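Glutathione transferase lambda1 (Populus trichocarpa, PDB 4PQH) probably transfers glutathione onto electrophilic substrates in detoxification, and is a monomeric plant enzyme of the Lambda class with the GST fold. Local coordinates at residues 21-26 with 81-86; 26-31 with 53-58. All coordinates share one frame; numbering follows the deposited sequence. Where two conformers were deposited one is given.

From the N terminus the chain first runs through 21-26, the loop ahead of strand 28-32, and G26 then passes it from contact 1 into contact 2. Contact 2 closes the shorter loop, 21 residues holding helix 37-48, when strand 55-59 settles parallel to strand 28-32. Contact 1 closes the longer one, 54 residues, when strand 81-84 brings E83 back to the loop. Contact 2 therefore lies within the span of contact 1, and the two do not cross. They also touch in space, with centres 8 Å apart: S81 and Y31 are backbone neighbours in the sheet, and E83 reaches Y31 as well as the loop.

Contact 1: 21-26 with 81-86; sequences PPVFDG and SLEHNN
The carboxylate oxygen OE2 of E83 is gripped from several directions. The N of F24 donates to OE2 of E83 at 2.6 Å, with an N-H...O angle of 165°, approaching from 38° above the carboxylate plane. Water 2 lies 2.6 Å from OE2 of E83, to which it can donate, and accepts from N of G26, so one oxygen reaches two points of the loop 21-26. R29 adds a salt bridge to OE2, and the hydroxyl of Y31 bonds the other oxygen, OE1; both oxygens of this buried side chain thus have partners. CG of E83 stands anti to the backbone N of that residue (chi1 175°), and the extended chain beyond carries the carboxylate across to the loop. The OD1 of D25 lies 4.5 Å from OE2 of E83, and R29, salt-bridged to both, is likely to offset their repulsion. With alanine at E83, the N of F24 and the hydroxyl of Y31 would probably lose their acceptor, and R29 would be left with D25 as its acidic partner here. Farther out, CA of N86 sits over one face of the F24 ring, 3.8 Å from its centroid in a CH-pi contact, while CG1 of V23 covers the opposite face toward its rim. A second bridge runs through water 1, which accepts from N of N85 and donates to O of G26. The loop packs at the surface beside the hairpin of strands 81-84 and 87-90, with F24 and E83 both touching V88, while V23 leans on V73 of helix 67-73.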
loop_
_atom_site.group_PDB
_atom_site.type_symbol
_atom_site.label_atom_id
_atom_site.label_comp_id
_atom_site.label_asym_id
_atom_site.label_seq_id
_atom_site.Cartn_x
_atom_site.Cartn_y
_atom_site.Cartn_z
ATOM N N PRO A 21 3.163 22.505 -8.250
ATOM C CA PRO A 21 4.161 22.622 -7.186
ATOM C C PRO A 21 5.535 22.819 -7.822
ATOM O O PRO A 21 5.666 22.671 -9.040
ATOM C CB PRO A 21 4.089 21.248 -6.488
ATOM C CG PRO A 21 2.854 20.583 -7.018
ATOM C CD PRO A 21 2.687 21.125 -8.396
ATOM N N PRO A 22 6.520 23.219 -7.013
ATOM C CA PRO A 22 7.881 23.185 -7.531
ATOM C C PRO A 22 8.186 21.743 -7.877
ATOM O O PRO A 22 7.781 20.839 -7.151
ATOM C CB PRO A 22 8.721 23.625 -6.332
ATOM C CG PRO A 22 7.787 24.401 -5.470
ATOM C CD PRO A 22 6.453 23.746 -5.639
ATOM N N VAL A 23 8.840 21.522 -9.004
ATOM C CA VAL A 23 9.371 20.201 -9.307
ATOM C C VAL A 23 10.895 20.218 -9.314
ATOM O O VAL A 23 11.512 21.092 -9.926
ATOM C CB VAL A 23 8.832 19.659 -10.643
ATOM C CG1 VAL A 23 9.443 18.298 -10.952
ATOM C CG2 VAL A 23 7.317 19.562 -10.592
ATOM N N PHE A 24 11.486 19.256 -8.613
ATOM C CA PHE A 24 12.938 19.130 -8.494
ATOM C C PHE A 24 13.596 20.317 -7.791
ATOM O O PHE A 24 14.679 20.748 -8.177
ATOM C CB PHE A 24 13.592 18.882 -9.859
ATOM C CG PHE A 24 13.265 17.539 -10.457
ATOM C CD1 PHE A 24 12.723 16.529 -9.680
ATOM C CD2 PHE A 24 13.509 17.288 -11.798
ATOM C CE1 PHE A 24 12.426 15.295 -10.230
ATOM C CE2 PHE A 24 13.215 16.054 -12.354
ATOM C CZ PHE A 24 12.672 15.058 -11.567
ATOM N N ASP A 25 12.946 20.832 -6.753
ATOM C CA ASP A 25 13.522 21.914 -5.957
ATOM C C ASP A 25 14.305 21.373 -4.764
ATOM O O ASP A 25 14.835 22.136 -3.959
ATOM C CB ASP A 25 12.432 22.877 -5.480
ATOM C CG ASP A 25 11.491 22.244 -4.469
ATOM O OD1 ASP A 25 11.448 21.001 -4.379
ATOM O OD2 ASP A 25 10.783 22.994 -3.766
ATOM N N GLY A 26 14.362 20.050 -4.642
ATOM C CA GLY A 26 15.081 19.423 -3.550
ATOM C C GLY A 26 14.180 18.814 -2.492
ATOM O O GLY A 26 14.626 18.001 -1.686
ATOM N N SER A 81 3.545 8.255 -7.412
ATOM C CA SER A 81 4.892 8.483 -7.903
ATOM C C SER A 81 5.661 9.237 -6.821
ATOM O O SER A 81 5.067 9.945 -5.998
ATOM C CB SER A 81 4.890 9.239 -9.234
ATOM O OG SER A 81 4.445 10.575 -9.086
ATOM N N LEU A 82 6.978 9.066 -6.824
ATOM C CA LEU A 82 7.837 9.662 -5.815
ATOM C C LEU A 82 8.883 10.517 -6.499
ATOM O O LEU A 82 9.635 10.028 -7.346
ATOM C CB LEU A 82 8.525 8.578 -4.986
ATOM C CG LEU A 82 9.455 9.085 -3.880
ATOM C CD1 LEU A 82 8.654 9.750 -2.766
ATOM C CD2 LEU A 82 10.315 7.954 -3.343
ATOM N N GLU A 83 8.904 11.796 -6.132
ATOM C CA GLU A 83 9.902 12.747 -6.589
ATOM C C GLU A 83 10.969 12.830 -5.511
ATOM O O GLU A 83 10.699 13.258 -4.385
ATOM C CB GLU A 83 9.245 14.110 -6.783
ATOM C CG GLU A 83 10.182 15.234 -7.152
ATOM C CD GLU A 83 9.503 16.588 -7.062
ATOM O OE1 GLU A 83 8.256 16.618 -7.009
ATOM O OE2 GLU A 83 10.209 17.617 -7.034
ATOM N N HIS A 84 12.181 12.404 -5.853
ATOM C CA HIS A 84 13.270 12.355 -4.890
ATOM C C HIS A 84 14.587 12.401 -5.648
ATOM O O HIS A 84 14.774 11.661 -6.612
ATOM C CB HIS A 84 13.180 11.071 -4.055
ATOM C CG HIS A 84 14.248 10.949 -3.012
ATOM N ND1 HIS A 84 14.391 11.858 -1.984
ATOM C CD2 HIS A 84 15.221 10.026 -2.836
ATOM C CE1 HIS A 84 15.409 11.501 -1.223
ATOM N NE2 HIS A 84 15.933 10.393 -1.717
ATOM N N ASN A 85 15.487 13.282 -5.219
ATOM C CA ASN A 85 16.813 13.402 -5.823
ATOM C C ASN A 85 16.799 13.498 -7.347
ATOM O O ASN A 85 17.499 12.745 -8.027
ATOM C CB ASN A 85 17.716 12.242 -5.392
ATOM C CG ASN A 85 18.087 12.302 -3.925
ATOM O OD1 ASN A 85 18.003 13.355 -3.292
ATOM N ND2 ASN A 85 18.508 11.170 -3.378
ATOM N N ASN A 86 15.987 14.413 -7.870
ATOM C CA ASN A 86 15.938 14.694 -9.305
ATOM C C ASN A 86 15.506 13.510 -10.169
ATOM O O ASN A 86 15.929 13.372 -11.317
ATOM C CB ASN A 86 17.281 15.246 -9.792
ATOM C CG ASN A 86 17.739 16.446 -8.990
ATOM O OD1 ASN A 86 16.965 17.370 -8.737
ATOM N ND2 ASN A 86 19.001 16.432 -8.572
HETATM O O HOH W 1 14.623 15.065 -3.108
HETATM O O HOH W 2 12.325 17.858 -5.542
#

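Contact 2: 26-31 with 53-58; sequences GTTRLY and DKIKLV
Strand 28-32, helix 37-48 and strand 55-59 form the beta-alpha-beta unit that begins the thioredoxin-like domain of the GST fold, and here its two strands pair in parallel. The segments 28-31 and 55-58 run 35° apart, with axes 4.5 Å apart at closest approach. Three backbone bonds of 2.8-2.9 Å fix the register: N of K56 to O of T28, N of L30 to O of K56, and N of V58 to O of L30. K56 and L30 each use both backbone N and O, the alternation expected of parallel strands. Water 3 accepts from N of T28 and donates to O of K54, bridging the two chains just ahead of the first direct bond.

Side chains alternate between the two faces. On the face of L30 and L57, CB of L30 meets CG2 of I55 at 3.6 Å, while the two leucines lie side by side and touch through their CD2 atoms at 4.0 Å; helix 37-48 covers this face, with V42 against L30 and W43 against L57. On the other face V58 lies alongside Y31, its CG1 3.6 Å from CD2 of the ring. CG1 is anti to the backbone N (chi1 -177°), which leaves CG2 over one face of the Y31 ring and against CB and CD of R29. CG2 of T27 lies over the centre of the R29 guanidinium; water 4, at the edge of the guanidinium and in the plane of that group, accepts from NE of R29 and weakly from NZ of K56. Apolar contacts thus dominate the face of L30, I55 and L57, while on the other R29 salt-bridges D25 and E83 and the Y31 hydroxyl bonds E83, tying the strand pair to acidic groups of the loop and of strand 81-84.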
loop_
_atom_site.group_PDB
_atom_site.type_symbol
_atom_site.label_atom_id
_atom_site.label_comp_id
_atom_site.label_asym_id
_atom_site.label_seq_id
_atom_site.Cartn_x
_atom_site.Cartn_y
_atom_site.Cartn_z
ATOM N N GLY A 26 14.362 20.050 -4.642
ATOM C CA GLY A 26 15.081 19.423 -3.550
ATOM C C GLY A 26 14.180 18.814 -2.492
ATOM O O GLY A 26 14.626 18.001 -1.686
ATOM N N THR A 27 12.915 19.217 -2.486
ATOM C CA THR A 27 11.926 18.638 -1.583
ATOM C C THR A 27 11.472 17.284 -2.114
ATOM O O THR A 27 11.265 17.122 -3.319
ATOM C CB THR A 27 10.691 19.561 -1.438
ATOM O OG1 THR A 27 11.051 20.736 -0.702
ATOM C CG2 THR A 27 9.555 18.854 -0.707
ATOM N N THR A 28 11.327 16.312 -1.218
ATOM C CA THR A 28 10.789 15.012 -1.592
ATOM C C THR A 28 9.261 15.052 -1.560
ATOM O O THR A 28 8.661 15.453 -0.563
ATOM C CB THR A 28 11.327 13.904 -0.673
ATOM O OG1 THR A 28 12.758 13.875 -0.768
ATOM C CG2 THR A 28 10.770 12.550 -1.080
ATOM N N ARG A 29 8.632 14.662 -2.668
ATOM C CA ARG A 29 7.177 14.670 -2.765
ATOM C C ARG A 29 6.641 13.305 -3.150
ATOM O O ARG A 29 7.155 12.662 -4.064
ATOM C CB ARG A 29 6.717 15.709 -3.788
ATOM C CG ARG A 29 7.064 17.129 -3.402
ATOM C CD ARG A 29 6.612 18.137 -4.444
ATOM N NE ARG A 29 6.933 19.488 -4.000
ATOM C CZ ARG A 29 8.128 20.051 -4.139
ATOM N NH1 ARG A 29 9.120 19.385 -4.722
ATOM N NH2 ARG A 29 8.335 21.280 -3.693
ATOM N N LEU A 30 5.603 12.869 -2.442
ATOM C CA LEU A 30 4.913 11.633 -2.757
ATOM C C LEU A 30 3.544 11.981 -3.329
ATOM O O LEU A 30 2.673 12.487 -2.617
ATOM C CB LEU A 30 4.763 10.781 -1.501
ATOM C CG LEU A 30 3.886 9.537 -1.629
ATOM C CD1 LEU A 30 4.425 8.586 -2.687
ATOM C CD2 LEU A 30 3.738 8.840 -0.286
ATOM N N TYR A 31 3.358 11.723 -4.618
ATOM C CA TYR A 31 2.096 12.053 -5.274
ATOM C C TYR A 31 1.116 10.910 -5.104
ATOM O O TYR A 31 1.414 9.764 -5.445
ATOM C CB TYR A 31 2.313 12.374 -6.754
ATOM C CG TYR A 31 3.174 13.598 -6.957
ATOM C CD1 TYR A 31 4.562 13.510 -6.901
ATOM C CD2 TYR A 31 2.607 14.849 -7.178
ATOM C CE1 TYR A 31 5.356 14.615 -7.063
ATOM C CE2 TYR A 31 3.407 15.977 -7.350
ATOM C CZ TYR A 31 4.783 15.847 -7.295
ATOM O OH TYR A 31 5.600 16.943 -7.453
ATOM N N ASP A 53 7.882 14.344 8.044
ATOM C CA ASP A 53 8.517 15.647 7.843
ATOM C C ASP A 53 9.517 15.658 6.693
ATOM O O ASP A 53 10.018 16.716 6.313
ATOM C CB ASP A 53 9.224 16.105 9.121
ATOM C CG ASP A 53 8.255 16.520 10.204
ATOM O OD1 ASP A 53 7.113 16.897 9.861
ATOM O OD2 ASP A 53 8.637 16.477 11.393
ATOM N N LYS A 54 9.800 14.479 6.145
ATOM C CA LYS A 54 10.781 14.338 5.076
ATOM C C LYS A 54 10.107 14.200 3.714
ATOM O O LYS A 54 10.640 14.643 2.698
ATOM C CB LYS A 54 11.662 13.115 5.340
ATOM C CG LYS A 54 12.727 12.859 4.287
ATOM C CD LYS A 54 13.783 13.952 4.283
ATOM C CE LYS A 54 14.905 13.621 3.315
ATOM N NZ LYS A 54 15.522 12.301 3.614
ATOM N N ILE A 55 8.932 13.581 3.704
ATOM C CA ILE A 55 8.217 13.313 2.462
ATOM C C ILE A 55 6.887 14.047 2.460
ATOM O O ILE A 55 6.000 13.754 3.260
ATOM C CB ILE A 55 7.995 11.800 2.274
ATOM C CG1 ILE A 55 9.351 11.074 2.224
ATOM C CG2 ILE A 55 7.145 11.533 1.037
ATOM C CD1 ILE A 55 9.251 9.568 2.214
ATOM N N LYS A 56 6.760 15.017 1.561
ATOM C CA LYS A 56 5.544 15.810 1.480
ATOM C C LYS A 56 4.485 15.095 0.648
ATOM O O LYS A 56 4.772 14.613 -0.450
ATOM C CB LYS A 56 5.843 17.180 0.875
ATOM C CG LYS A 56 4.625 18.082 0.755
ATOM C CD LYS A 56 4.982 19.386 0.062
ATOM C CE LYS A 56 4.550 20.588 0.884
ATOM N NZ LYS A 56 5.025 21.871 0.291
ATOM N N LEU A 57 3.271 15.011 1.184
ATOM C CA LEU A 57 2.148 14.451 0.440
ATOM C C LEU A 57 1.617 15.458 -0.571
ATOM O O LEU A 57 1.387 16.618 -0.236
ATOM C CB LEU A 57 1.019 14.051 1.386
ATOM C CG LEU A 57 1.314 12.954 2.408
ATOM C CD1 LEU A 57 0.048 12.651 3.186
ATOM C CD2 LEU A 57 1.839 11.702 1.729
ATOM N N VAL A 58 1.440 15.012 -1.809
ATOM C CA VAL A 58 0.770 15.816 -2.826
ATOM C C VAL A 58 -0.416 15.029 -3.370
ATOM O O VAL A 58 -0.269 14.216 -4.289
ATOM C CB VAL A 58 1.710 16.217 -3.982
ATOM C CG1 VAL A 58 0.976 17.116 -4.975
ATOM C CG2 VAL A 58 2.935 16.932 -3.448
HETATM O O HOH W 3 11.971 16.809 1.545
HETATM O O HOH W 4 4.838 21.097 -3.024
#